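Local coordinates for protein small ribosomal subunit biogenesis GTPase RsgA (Thermotoga maritima, PDB 1U0L) that is a circularly permuted, zinc-binding GTPase that probably hydrolyses GTP slowly and assists late maturation of the 30S ribosomal subunit, at residues G13-F18 against D53-T58; Q87-V92 against E117-I122; P191-R196 against L217-G222; L234-I239 against Y293-R298. One frame throughout, in Å; residues are numbered along the deposited sequence.

Interaction 1 is a buried backbone pairing in the N-terminal OB-fold, and interaction 2 a buried parallel pair in the central sheet of the GTPase domain; both rest on main-chain hydrogen bonds. Interaction 3 reaches the same GTPase sheet at one of its edge strands, 216-218, but it lies at the surface and is apolar, with no hydrogen bond between its segments. Interaction 4 is mainly apolar, yet largely buried, and joins a loop beyond the GTPase sheet to the last helix of the chain. The centres of interactions 2 and 3 lie about 17 Å apart, those of 3 and 4 about 34 Å, on opposite sides of the chain's centre.

Interaction 1. Residues G13-F18 against D53-T58; sequences GIVVSF and DRVEYT
Ile14 lies over one face of the Arg54 guanidinium: its CG1 is 3.1 Å from Arg54 NE and 3.5 Å from Arg54 CZ, while Ile14 CG2 stands 4.1 Å above the plane of that group, displaced toward the rim. Tyr57 offers its ring edge instead: Gly13 N lies near the ring plane, 4.4 Å from Tyr57 CE2. Arg54 and Ile14 run side by side in the same direction, and the bend of the arginine chain at chi2 (74°) folds the guanidinium back over the isoleucine. Replacing Arg54 by an alanine would probably leave Ile14 CG1 without the flat group packed against it.

The backbone evidence is a short antiparallel ladder. Gly13 and Val55 form a hydrogen-bonded pair, with Val55 N to Gly13 O at 2.6 Å and nearly straight (176°), and Gly13 N returning a bond to Val55 O. Ile14 and Arg54 follow as a non-hydrogen-bonded pair, and Val15 N then reaches Asp53 O at 2.8 Å. Beneath the ladder Val15 CG2 meets Val55 CG2 at 4.1 Å, an apolar contact on the face away from Arg54. The Asp53 carboxylate turns from strand 13-18 to a salt bridge with Arg73.

The two strands meet at 115° between their N-to-C directions, so the pairing is brief. It joins the first and last strands of the order 11-19, 22-27, 33-38, 65-70, 54-58, as the closure of an OB-fold barrel requires; Val15 packs on Val23 of strand 22-27, and Val55 on Ile67 and Val70 of strand 65-70.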
loop_
_atom_site.group_PDB
_atom_site.type_symbol
_atom_site.label_atom_id
_atom_site.label_comp_id
_atom_site.label_asym_id
_atom_site.label_seq_id
_atom_site.Cartn_x
_atom_site.Cartn_y
_atom_site.Cartn_z
ATOM N N GLY A 13 -5.376 3.388 -22.138
ATOM C CA GLY A 13 -4.045 3.100 -21.636
ATOM C C GLY A 13 -3.892 3.436 -20.162
ATOM O O GLY A 13 -4.750 4.101 -19.575
ATOM N N ILE A 14 -2.803 2.962 -19.561
ATOM C CA ILE A 14 -2.511 3.230 -18.153
ATOM C C ILE A 14 -1.245 4.074 -18.107
ATOM O O ILE A 14 -0.254 3.725 -18.742
ATOM C CB ILE A 14 -2.231 1.929 -17.342
ATOM C CG1 ILE A 14 -3.394 0.940 -17.480
ATOM C CG2 ILE A 14 -2.055 2.265 -15.868
ATOM C CD1 ILE A 14 -3.445 0.207 -18.804
ATOM N N VAL A 15 -1.274 5.190 -17.387
ATOM C CA VAL A 15 -0.079 6.020 -17.271
ATOM C C VAL A 15 0.963 5.263 -16.447
ATOM O O VAL A 15 0.637 4.680 -15.416
ATOM C CB VAL A 15 -0.352 7.315 -16.538
ATOM C CG1 VAL A 15 0.966 8.075 -16.342
ATOM C CG2 VAL A 15 -1.380 8.137 -17.303
ATOM N N VAL A 16 2.220 5.295 -16.872
ATOM C CA VAL A 16 3.245 4.566 -16.147
ATOM C C VAL A 16 4.445 5.382 -15.688
ATOM O O VAL A 16 5.225 4.923 -14.850
ATOM C CB VAL A 16 3.738 3.409 -16.976
ATOM C CG1 VAL A 16 2.630 2.368 -17.126
ATOM C CG2 VAL A 16 4.206 3.937 -18.317
ATOM N N SER A 17 4.609 6.577 -16.236
ATOM C CA SER A 17 5.716 7.430 -15.816
ATOM C C SER A 17 5.674 8.775 -16.514
ATOM O O SER A 17 4.927 8.965 -17.471
ATOM C CB SER A 17 7.062 6.759 -16.102
ATOM O OG SER A 17 7.355 6.792 -17.485
ATOM N N PHE A 18 6.476 9.711 -16.015
ATOM C CA PHE A 18 6.554 11.039 -16.599
ATOM C C PHE A 18 7.979 11.338 -17.055
ATOM O O PHE A 18 8.868 11.606 -16.255
ATOM C CB PHE A 18 6.052 12.065 -15.592
ATOM C CG PHE A 18 4.596 11.920 -15.285
ATOM C CD1 PHE A 18 4.118 10.783 -14.651
ATOM C CD2 PHE A 18 3.692 12.902 -15.662
ATOM C CE1 PHE A 18 2.761 10.622 -14.396
ATOM C CE2 PHE A 18 2.331 12.752 -15.413
ATOM C CZ PHE A 18 1.865 11.608 -14.778
ATOM N N ASP A 53 -2.891 6.362 -13.446
ATOM C CA ASP A 53 -4.157 6.857 -13.959
ATOM C C ASP A 53 -4.479 6.183 -15.265
ATOM O O ASP A 53 -3.596 6.007 -16.108
ATOM C CB ASP A 53 -4.118 8.364 -14.173
ATOM C CG ASP A 53 -4.868 9.107 -13.096
ATOM O OD1 ASP A 53 -5.816 8.508 -12.538
ATOM O OD2 ASP A 53 -4.533 10.277 -12.809
ATOM N N ARG A 54 -5.740 5.784 -15.416
ATOM C CA ARG A 54 -6.198 5.136 -16.636
ATOM C C ARG A 54 -6.606 6.250 -17.595
ATOM O O ARG A 54 -7.314 7.183 -17.202
ATOM C CB ARG A 54 -7.398 4.249 -16.336
ATOM C CG ARG A 54 -7.174 2.792 -16.666
ATOM C CD ARG A 54 -6.271 2.128 -15.652
ATOM N NE ARG A 54 -6.087 0.706 -15.928
ATOM C CZ ARG A 54 -5.655 -0.171 -15.028
ATOM N NH1 ARG A 54 -5.368 0.235 -13.795
ATOM N NH2 ARG A 54 -5.512 -1.449 -15.355
ATOM N N VAL A 55 -6.159 6.174 -18.845
ATOM C CA VAL A 55 -6.514 7.215 -19.813
ATOM C C VAL A 55 -6.814 6.722 -21.224
ATOM O O VAL A 55 -6.447 5.605 -21.602
ATOM C CB VAL A 55 -5.403 8.293 -19.925
ATOM C CG1 VAL A 55 -5.234 9.010 -18.581
ATOM C CG2 VAL A 55 -4.100 7.658 -20.389
ATOM N N GLU A 56 -7.500 7.569 -21.990
ATOM C CA GLU A 56 -7.833 7.276 -23.382
ATOM C C GLU A 56 -7.195 8.382 -24.215
ATOM O O GLU A 56 -7.386 9.567 -23.935
ATOM C CB GLU A 56 -9.349 7.218 -23.575
ATOM C CG GLU A 56 -10.137 8.284 -22.845
ATOM C CD GLU A 56 -11.633 8.076 -22.989
ATOM O OE1 GLU A 56 -12.123 8.038 -24.140
ATOM O OE2 GLU A 56 -12.321 7.948 -21.955
ATOM N N TYR A 57 -6.424 7.984 -25.224
ATOM C CA TYR A 57 -5.694 8.928 -26.064
ATOM C C TYR A 57 -5.824 8.666 -27.570
ATOM O O TYR A 57 -6.422 7.674 -27.990
ATOM C CB TYR A 57 -4.216 8.867 -25.683
ATOM C CG TYR A 57 -3.574 7.530 -26.013
ATOM C CD1 TYR A 57 -2.620 7.423 -27.024
ATOM C CD2 TYR A 57 -3.943 6.371 -25.331
ATOM C CE1 TYR A 57 -2.050 6.197 -27.350
ATOM C CE2 TYR A 57 -3.381 5.139 -25.651
ATOM C CZ TYR A 57 -2.433 5.056 -26.663
ATOM O OH TYR A 57 -1.876 3.831 -26.984
ATOM N N THR A 58 -5.245 9.565 -28.371
ATOM C CA THR A 58 -5.257 9.451 -29.832
ATOM C C THR A 58 -3.875 8.989 -30.291
ATOM O O THR A 58 -2.878 9.676 -30.079
ATOM C CB THR A 58 -5.569 10.798 -30.505
ATOM O OG1 THR A 58 -6.869 11.248 -30.096
ATOM C CG2 THR A 58 -5.533 10.651 -32.021
#

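Interaction 2. Residues Q87-V92 against E117-I122; sequences QVILVV and ETVMVI
Val121 O is gripped twice by the facing strand: Val92 N donates to it at 2.7 Å with a nearly straight N-H...O angle of 175°, and Val91 CA approaches at 3.4 Å in a CA-H...O contact. The same double hold recurs at Val119 O, which takes Leu90 N at 2.8 Å together with the CA-H of Ile89. In the other direction Val88 O receives Val119 N and Leu90 O receives Val121 N, while Val88 N reaches back to Glu117 O. These five bonds, with every residue from Gln87 to Val92 paired to its counterpart from Glu117 to Ile122, establish a regular parallel ladder; the segment axes diverge by 22°.

On the face bearing Ile89, Val91, Val119 and Val121, the branched side chains interlock. Ile89 sends CD1 to Val119 CB at 4.0 Å and CG2 to Val121 CG2 at 3.8 Å. Its CG1 stands anti to the carbonyl carbon (chi1 -58°), which carries CD1 toward Val119 and turns CG2 toward Val121. The other face holds Val88 alongside Thr118, whose OG1 lies 3.4 Å from Val88 CB, and farther along Val92 CG1 against Ile122 CD1 at 3.8 Å.

Strands 87-92 and 117-122 belong to a beta-alpha-beta unit, linked by helix 101-113, whose Ile104, Leu108 and Ala111 cover the Val88-Thr118-Val92 face. Val91 touches Val180 of the probable P-loop. Helix 160-167 lies against the opposite face through Tyr166, Leu163 and Leu167, and strand 171-175 hydrogen-bonds along the other edge of strand 87-92, which is therefore an inner strand of the sheet.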
loop_
_atom_site.group_PDB
_atom_site.type_symbol
_atom_site.label_atom_id
_atom_site.label_comp_id
_atom_site.label_asym_id
_atom_site.label_seq_id
_atom_site.Cartn_x
_atom_site.Cartn_y
_atom_site.Cartn_z
ATOM N N GLN A 87 -3.173 -2.969 -4.039
ATOM C CA GLN A 87 -2.458 -3.549 -2.910
ATOM C C GLN A 87 -1.281 -2.833 -2.307
ATOM O O GLN A 87 -0.572 -2.055 -2.949
ATOM C CB GLN A 87 -1.958 -4.951 -3.243
ATOM C CG GLN A 87 -2.990 -6.018 -3.170
ATOM C CD GLN A 87 -2.401 -7.377 -3.429
ATOM O OE1 GLN A 87 -1.607 -7.553 -4.353
ATOM N NE2 GLN A 87 -2.791 -8.355 -2.621
ATOM N N VAL A 88 -1.081 -3.179 -1.044
ATOM C CA VAL A 88 0.003 -2.698 -0.228
ATOM C C VAL A 88 0.694 -3.972 0.192
ATOM O O VAL A 88 0.067 -4.848 0.799
ATOM C CB VAL A 88 -0.498 -2.022 1.024
ATOM C CG1 VAL A 88 0.673 -1.728 1.940
ATOM C CG2 VAL A 88 -1.240 -0.757 0.658
ATOM N N ILE A 89 1.964 -4.111 -0.174
ATOM C CA ILE A 89 2.722 -5.288 0.227
ATOM C C ILE A 89 3.512 -4.764 1.396
ATOM O O ILE A 89 4.422 -3.948 1.228
ATOM C CB ILE A 89 3.675 -5.741 -0.848
ATOM C CG1 ILE A 89 2.903 -6.048 -2.134
ATOM C CG2 ILE A 89 4.432 -6.955 -0.358
ATOM C CD1 ILE A 89 1.938 -7.233 -2.029
ATOM N N LEU A 90 3.130 -5.205 2.586
ATOM C CA LEU A 90 3.774 -4.744 3.802
ATOM C C LEU A 90 4.897 -5.682 4.203
ATOM O O LEU A 90 4.658 -6.756 4.753
ATOM C CB LEU A 90 2.741 -4.637 4.927
ATOM C CG LEU A 90 2.868 -3.406 5.829
ATOM C CD1 LEU A 90 1.966 -3.537 7.095
ATOM C CD2 LEU A 90 4.324 -3.257 6.208
ATOM N N VAL A 91 6.125 -5.284 3.904
ATOM C CA VAL A 91 7.246 -6.126 4.262
ATOM C C VAL A 91 7.674 -5.796 5.680
ATOM O O VAL A 91 7.963 -4.648 6.024
ATOM C CB VAL A 91 8.403 -5.979 3.265
ATOM C CG1 VAL A 91 9.623 -6.696 3.766
ATOM C CG2 VAL A 91 7.996 -6.589 1.953
ATOM N N VAL A 92 7.682 -6.831 6.502
ATOM C CA VAL A 92 8.005 -6.713 7.904
ATOM C C VAL A 92 9.222 -7.537 8.283
ATOM O O VAL A 92 9.513 -8.567 7.681
ATOM C CB VAL A 92 6.774 -7.131 8.732
ATOM C CG1 VAL A 92 7.191 -7.807 10.022
ATOM C CG2 VAL A 92 5.918 -5.905 9.003
ATOM N N GLU A 117 -6.063 -3.484 -0.448
ATOM C CA GLU A 117 -5.879 -4.830 0.049
ATOM C C GLU A 117 -4.453 -4.778 0.586
ATOM O O GLU A 117 -3.597 -4.102 0.011
ATOM C CB GLU A 117 -5.946 -5.836 -1.100
ATOM C CG GLU A 117 -7.301 -5.987 -1.727
ATOM C CD GLU A 117 -8.274 -6.662 -0.794
ATOM O OE1 GLU A 117 -8.557 -6.096 0.282
ATOM O OE2 GLU A 117 -8.752 -7.766 -1.137
ATOM N N THR A 118 -4.195 -5.464 1.690
ATOM C CA THR A 118 -2.853 -5.496 2.239
ATOM C C THR A 118 -2.360 -6.916 2.413
ATOM O O THR A 118 -3.083 -7.776 2.909
ATOM C CB THR A 118 -2.777 -4.789 3.596
ATOM O OG1 THR A 118 -2.603 -3.386 3.382
ATOM C CG2 THR A 118 -1.614 -5.322 4.419
ATOM N N VAL A 119 -1.131 -7.161 1.975
ATOM C CA VAL A 119 -0.523 -8.469 2.139
ATOM C C VAL A 119 0.741 -8.286 2.964
ATOM O O VAL A 119 1.697 -7.642 2.529
ATOM C CB VAL A 119 -0.189 -9.095 0.804
ATOM C CG1 VAL A 119 0.697 -10.311 1.007
ATOM C CG2 VAL A 119 -1.473 -9.494 0.128
ATOM N N MET A 120 0.719 -8.840 4.171
ATOM C CA MET A 120 1.840 -8.742 5.101
ATOM C C MET A 120 2.900 -9.778 4.767
ATOM O O MET A 120 2.599 -10.969 4.624
ATOM C CB MET A 120 1.337 -8.941 6.540
ATOM C CG MET A 120 2.403 -8.779 7.617
ATOM S SD MET A 120 1.749 -8.701 9.320
ATOM C CE MET A 120 0.577 -7.307 9.159
ATOM N N VAL A 121 4.141 -9.326 4.628
ATOM C CA VAL A 121 5.231 -10.250 4.318
ATOM C C VAL A 121 6.375 -10.240 5.343
ATOM O O VAL A 121 7.156 -9.291 5.393
ATOM C CB VAL A 121 5.867 -9.957 2.930
ATOM C CG1 VAL A 121 6.980 -10.953 2.688
ATOM C CG2 VAL A 121 4.826 -10.016 1.809
ATOM N N ILE A 122 6.473 -11.291 6.153
ATOM C CA ILE A 122 7.561 -11.401 7.132
ATOM C C ILE A 122 8.782 -11.853 6.330
ATOM O O ILE A 122 8.889 -13.027 5.959
ATOM C CB ILE A 122 7.305 -12.502 8.183
ATOM C CG1 ILE A 122 5.904 -12.368 8.789
ATOM C CG2 ILE A 122 8.414 -12.448 9.256
ATOM C CD1 ILE A 122 5.839 -11.404 9.910
#

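Interaction 3. Residues P191-R196 against L217-G222; sequences PGLKLR and LKFDFG
A single leucine carries most of this contact, and no hydrogen bond spans it: Leu193 inserts its two methyl branches between Leu217 and Phe219. Its CD2 lies 3.8 Å from Leu217 CB, the two leucines running past each other in opposite senses, while CD1 approaches Phe219 CD2 obliquely, also at 3.8 Å. The fork follows from the torsions, with CG anti to the carbonyl carbon (chi1 -69°) and CD1 continuing the chain in extended form. Leu217 CD1 adds a contact of 3.9 Å to Lys194 O. With an alanine at Leu193 both methyl branches go, which is likely to open a gap between the two segments where Leu217 CB and the Phe219 ring now meet the leucine.

Phe219 is held from another side by Phe221, whose CZ stands 3.4 Å above the ring, displaced toward its rim. Both phenylalanines sit in a type I turn closed by Gly222 N to Phe219 O at 2.9 Å.

That turn connects antiparallel strands 216-218 and 224-226. Two residues beyond Leu193 the loop touches bound GDP through Leu195. The contact thus packs the loop after helix 182-189, which follows the probable P-loop, against the edge hairpin of the P-loop GTPase sheet.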
loop_
_atom_site.group_PDB
_atom_site.type_symbol
_atom_site.label_atom_id
_atom_site.label_comp_id
_atom_site.label_asym_id
_atom_site.label_seq_id
_atom_site.Cartn_x
_atom_site.Cartn_y
_atom_site.Cartn_z
ATOM N N PRO A 191 13.754 -10.842 -11.531
ATOM C CA PRO A 191 15.144 -10.416 -11.719
ATOM C C PRO A 191 15.245 -9.192 -12.623
ATOM O O PRO A 191 14.700 -9.184 -13.725
ATOM C CB PRO A 191 15.790 -11.651 -12.328
ATOM C CG PRO A 191 15.122 -12.749 -11.556
ATOM C CD PRO A 191 13.653 -12.313 -11.549
ATOM N N GLY A 192 15.924 -8.154 -12.144
ATOM C CA GLY A 192 16.065 -6.940 -12.929
ATOM C C GLY A 192 15.352 -5.736 -12.336
ATOM O O GLY A 192 15.894 -4.632 -12.333
ATOM N N LEU A 193 14.134 -5.948 -11.842
ATOM C CA LEU A 193 13.326 -4.891 -11.237
ATOM C C LEU A 193 13.870 -4.445 -9.881
ATOM O O LEU A 193 14.374 -5.260 -9.105
ATOM C CB LEU A 193 11.891 -5.379 -11.032
ATOM C CG LEU A 193 11.000 -5.620 -12.243
ATOM C CD1 LEU A 193 9.648 -6.095 -11.758
ATOM C CD2 LEU A 193 10.859 -4.332 -13.046
ATOM N N LYS A 194 13.747 -3.156 -9.579
ATOM C CA LYS A 194 14.233 -2.655 -8.299
ATOM C C LYS A 194 13.628 -1.315 -7.923
ATOM O O LYS A 194 13.230 -0.541 -8.792
ATOM C CB LYS A 194 15.755 -2.527 -8.327
ATOM C CG LYS A 194 16.264 -1.593 -9.412
ATOM C CD LYS A 194 17.782 -1.586 -9.486
ATOM C CE LYS A 194 18.344 -2.991 -9.704
ATOM N NZ LYS A 194 17.814 -3.655 -10.932
ATOM N N LEU A 195 13.565 -1.055 -6.619
ATOM C CA LEU A 195 13.028 0.193 -6.092
ATOM C C LEU A 195 13.939 1.360 -6.430
ATOM O O LEU A 195 15.076 1.160 -6.841
ATOM C CB LEU A 195 12.884 0.095 -4.582
ATOM C CG LEU A 195 11.830 -0.893 -4.089
ATOM C CD1 LEU A 195 11.981 -1.093 -2.586
ATOM C CD2 LEU A 195 10.439 -0.369 -4.430
ATOM N N ARG A 196 13.453 2.582 -6.261
ATOM C CA ARG A 196 14.279 3.743 -6.546
ATOM C C ARG A 196 15.330 3.902 -5.460
ATOM O O ARG A 196 15.982 4.941 -5.372
ATOM C CB ARG A 196 13.430 5.010 -6.615
ATOM C CG ARG A 196 12.946 5.354 -8.002
ATOM C CD ARG A 196 14.109 5.431 -8.979
ATOM N NE ARG A 196 13.815 6.298 -10.116
ATOM C CZ ARG A 196 13.574 7.602 -10.018
ATOM N NH1 ARG A 196 13.593 8.196 -8.829
ATOM N NH2 ARG A 196 13.316 8.317 -11.106
ATOM N N LEU A 217 6.164 -0.473 -12.648
ATOM C CA LEU A 217 7.005 -1.491 -13.234
ATOM C C LEU A 217 6.098 -2.659 -13.556
ATOM O O LEU A 217 5.341 -3.116 -12.693
ATOM C CB LEU A 217 8.088 -1.910 -12.246
ATOM C CG LEU A 217 9.036 -0.775 -11.875
ATOM C CD1 LEU A 217 9.904 -1.191 -10.701
ATOM C CD2 LEU A 217 9.878 -0.402 -13.086
ATOM N N LYS A 218 6.157 -3.138 -14.796
ATOM C CA LYS A 218 5.306 -4.244 -15.187
ATOM C C LYS A 218 5.925 -5.563 -14.758
ATOM O O LYS A 218 7.126 -5.779 -14.920
ATOM C CB LYS A 218 5.092 -4.241 -16.700
ATOM C CG LYS A 218 3.995 -5.191 -17.165
ATOM C CD LYS A 218 3.945 -5.344 -18.679
ATOM C CE LYS A 218 3.678 -4.024 -19.391
ATOM N NZ LYS A 218 4.817 -3.060 -19.286
ATOM N N PHE A 219 5.102 -6.442 -14.204
ATOM C CA PHE A 219 5.578 -7.746 -13.773
ATOM C C PHE A 219 5.537 -8.738 -14.919
ATOM O O PHE A 219 4.663 -8.678 -15.787
ATOM C CB PHE A 219 4.721 -8.295 -12.629
ATOM C CG PHE A 219 5.120 -7.791 -11.274
ATOM C CD1 PHE A 219 4.171 -7.233 -10.419
ATOM C CD2 PHE A 219 6.439 -7.881 -10.848
ATOM C CE1 PHE A 219 4.530 -6.770 -9.160
ATOM C CE2 PHE A 219 6.809 -7.421 -9.590
ATOM C CZ PHE A 219 5.854 -6.865 -8.746
ATOM N N ASP A 220 6.487 -9.661 -14.904
ATOM C CA ASP A 220 6.563 -10.701 -15.911
ATOM C C ASP A 220 5.195 -11.334 -16.074
ATOM O O ASP A 220 4.716 -11.534 -17.188
ATOM C CB ASP A 220 7.547 -11.777 -15.460
ATOM C CG ASP A 220 8.774 -11.835 -16.325
ATOM O OD1 ASP A 220 8.999 -10.869 -17.086
ATOM O OD2 ASP A 220 9.518 -12.839 -16.240
ATOM N N PHE A 221 4.573 -11.629 -14.939
ATOM C CA PHE A 221 3.286 -12.300 -14.888
ATOM C C PHE A 221 2.056 -11.412 -14.941
ATOM O O PHE A 221 0.963 -11.853 -14.570
ATOM C CB PHE A 221 3.239 -13.147 -13.625
ATOM C CG PHE A 221 3.632 -12.391 -12.388
ATOM C CD1 PHE A 221 2.751 -11.491 -11.794
ATOM C CD2 PHE A 221 4.893 -12.549 -11.837
ATOM C CE1 PHE A 221 3.125 -10.762 -10.672
ATOM C CE2 PHE A 221 5.275 -11.828 -10.719
ATOM C CZ PHE A 221 4.389 -10.932 -10.134
ATOM N N GLY A 222 2.213 -10.173 -15.392
ATOM C CA GLY A 222 1.065 -9.286 -15.477
ATOM C C GLY A 222 0.743 -8.629 -14.153
ATOM O O GLY A 222 0.554 -9.292 -13.127
#

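Interaction 4. Residues L234-I239 against Y293-R298; sequences LEINDI and YELLGR
Leu295, near the C-terminal end of helix 282-296, projects into the bend of the loop 234-239, a helix-to-loop packing that joins the last helix of the chain, in its zinc-binding part, to the chain leaving the GTPase sheet. The first shell is apolar. Leu295 CD2 meets Ile236 CG2 at 3.4 Å, and Leu295 CD1 meets Ile239 CG2 at 3.8 Å, so the two methyls divide between two isoleucines. The Ile236 side chain crosses the leucine at about a right angle; its CG1 stands anti to the carbonyl carbon (chi1 -76°), which turns CG2 rather than CD1 to the helix. Main-chain oxygens frame the same leucine, with Ile236 O beside CD2 and Ile239 O at 3.5 Å from CD1. Pro241 and Leu244 of the short helix 241-244, which continues the loop, are also direct neighbours of Leu295. No hydrogen bond crosses between the segments.

Behind this shell stands helix 101-113: Ile236 rests on its Lys106 and Ile239 on its Lys113, so the isoleucines lie between Leu295 and that helix. The zinc site is more distant, the Leu295 side chain lying about 12 Å from that of His263.

Past the helix, Gly297 is the first residue to leave helical angles and the centre of an inverse gamma turn. Arg298 follows with its side chain toward the loop, but it is poorly ordered and its position doubtful. As modelled, it makes a weak, long ion pair with Glu240, and its NH1 lies 3.7 Å from Ile239 O without forming a hydrogen bond.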
loop_
_atom_site.group_PDB
_atom_site.type_symbol
_atom_site.label_atom_id
_atom_site.label_comp_id
_atom_site.label_asym_id
_atom_site.label_seq_id
_atom_site.Cartn_x
_atom_site.Cartn_y
_atom_site.Cartn_z
ATOM N N LEU A 234 5.076 7.563 6.832
ATOM C CA LEU A 234 4.117 7.219 7.880
ATOM C C LEU A 234 3.388 8.449 8.429
ATOM O O LEU A 234 3.438 8.723 9.628
ATOM C CB LEU A 234 4.852 6.510 9.023
ATOM C CG LEU A 234 5.442 5.128 8.713
ATOM C CD1 LEU A 234 6.501 4.772 9.742
ATOM C CD2 LEU A 234 4.334 4.068 8.702
ATOM N N GLU A 235 2.712 9.185 7.554
ATOM C CA GLU A 235 2.004 10.386 7.972
ATOM C C GLU A 235 0.509 10.215 8.176
ATOM O O GLU A 235 -0.262 10.208 7.223
ATOM C CB GLU A 235 2.246 11.517 6.975
ATOM C CG GLU A 235 3.608 12.164 7.107
ATOM C CD GLU A 235 3.877 13.188 6.018
ATOM O OE1 GLU A 235 4.917 13.880 6.091
ATOM O OE2 GLU A 235 3.051 13.298 5.086
ATOM N N ILE A 236 0.118 10.087 9.436
ATOM C CA ILE A 236 -1.277 9.944 9.820
ATOM C C ILE A 236 -1.712 11.268 10.421
ATOM O O ILE A 236 -1.506 11.513 11.606
ATOM C CB ILE A 236 -1.448 8.857 10.883
ATOM C CG1 ILE A 236 -1.340 7.486 10.233
ATOM C CG2 ILE A 236 -2.778 9.005 11.576
ATOM C CD1 ILE A 236 -1.560 6.350 11.200
ATOM N N ASN A 237 -2.306 12.128 9.610
ATOM C CA ASN A 237 -2.735 13.432 10.101
ATOM C C ASN A 237 -4.069 13.787 9.487
ATOM O O ASN A 237 -4.902 14.444 10.111
ATOM C CB ASN A 237 -1.697 14.500 9.737
ATOM C CG ASN A 237 -0.379 14.306 10.469
ATOM O OD1 ASN A 237 -0.293 14.534 11.677
ATOM N ND2 ASN A 237 0.653 13.877 9.742
ATOM N N ASP A 238 -4.263 13.345 8.252
ATOM C CA ASP A 238 -5.499 13.605 7.542
ATOM C C ASP A 238 -6.614 12.826 8.217
ATOM O O ASP A 238 -7.755 12.823 7.747
ATOM C CB ASP A 238 -5.365 13.162 6.086
ATOM C CG ASP A 238 -4.106 13.689 5.433
ATOM O OD1 ASP A 238 -3.887 14.920 5.463
ATOM O OD2 ASP A 238 -3.336 12.872 4.886
ATOM N N ILE A 239 -6.283 12.170 9.326
ATOM C CA ILE A 239 -7.266 11.380 10.047
ATOM C C ILE A 239 -7.754 12.014 11.350
ATOM O O ILE A 239 -6.958 12.393 12.211
ATOM C CB ILE A 239 -6.722 9.975 10.356
ATOM C CG1 ILE A 239 -6.341 9.255 9.054
ATOM C CG2 ILE A 239 -7.781 9.170 11.120
ATOM C CD1 ILE A 239 -5.796 7.836 9.264
ATOM N N TYR A 293 -4.713 9.315 20.770
ATOM C CA TYR A 293 -4.217 10.494 21.467
ATOM C C TYR A 293 -3.251 11.357 20.625
ATOM O O TYR A 293 -3.236 12.594 20.741
ATOM C CB TYR A 293 -3.579 10.049 22.787
ATOM C CG TYR A 293 -4.606 9.709 23.858
ATOM C CD1 TYR A 293 -4.338 8.749 24.838
ATOM C CD2 TYR A 293 -5.845 10.355 23.897
ATOM C CE1 TYR A 293 -5.277 8.435 25.822
ATOM C CE2 TYR A 293 -6.791 10.052 24.880
ATOM C CZ TYR A 293 -6.500 9.090 25.834
ATOM O OH TYR A 293 -7.447 8.777 26.784
ATOM N N GLU A 294 -2.462 10.703 19.774
ATOM C CA GLU A 294 -1.525 11.403 18.904
ATOM C C GLU A 294 -2.266 12.296 17.922
ATOM O O GLU A 294 -1.762 13.347 17.533
ATOM C CB GLU A 294 -0.674 10.405 18.128
ATOM C CG GLU A 294 0.604 10.018 18.829
ATOM C CD GLU A 294 1.351 8.910 18.119
ATOM O OE1 GLU A 294 1.484 8.971 16.875
ATOM O OE2 GLU A 294 1.815 7.979 18.806
ATOM N N LEU A 295 -3.462 11.882 17.518
ATOM C CA LEU A 295 -4.239 12.665 16.570
ATOM C C LEU A 295 -4.965 13.816 17.256
ATOM O O LEU A 295 -5.289 14.814 16.611
ATOM C CB LEU A 295 -5.242 11.767 15.830
ATOM C CG LEU A 295 -4.650 10.673 14.925
ATOM C CD1 LEU A 295 -5.759 9.826 14.300
ATOM C CD2 LEU A 295 -3.810 11.320 13.845
ATOM N N LEU A 296 -5.214 13.683 18.560
ATOM C CA LEU A 296 -5.908 14.727 19.326
ATOM C C LEU A 296 -5.100 16.004 19.458
ATOM O O LEU A 296 -5.674 17.089 19.550
ATOM C CB LEU A 296 -6.258 14.232 20.720
ATOM C CG LEU A 296 -7.618 13.574 20.897
ATOM C CD1 LEU A 296 -7.758 13.119 22.336
ATOM C CD2 LEU A 296 -8.717 14.555 20.512
ATOM N N GLY A 297 -3.775 15.860 19.501
ATOM C CA GLY A 297 -2.898 17.012 19.594
ATOM C C GLY A 297 -2.891 17.759 18.271
ATOM O O GLY A 297 -2.052 17.512 17.402
ATOM N N ARG A 298 -3.858 18.661 18.122
ATOM C CA ARG A 298 -4.017 19.486 16.926
ATOM C C ARG A 298 -5.194 20.439 17.138
ATOM O O ARG A 298 -6.339 20.120 16.828
ATOM C CB ARG A 298 -4.238 18.606 15.685
ATOM C CG ARG A 298 -5.317 17.540 15.826
ATOM C CD ARG A 298 -6.662 17.989 15.265
ATOM N NE ARG A 298 -6.632 18.187 13.816
ATOM C CZ ARG A 298 -6.558 17.204 12.923
ATOM N NH1 ARG A 298 -6.507 15.939 13.320
ATOM N NH2 ARG A 298 -6.537 17.487 11.627
#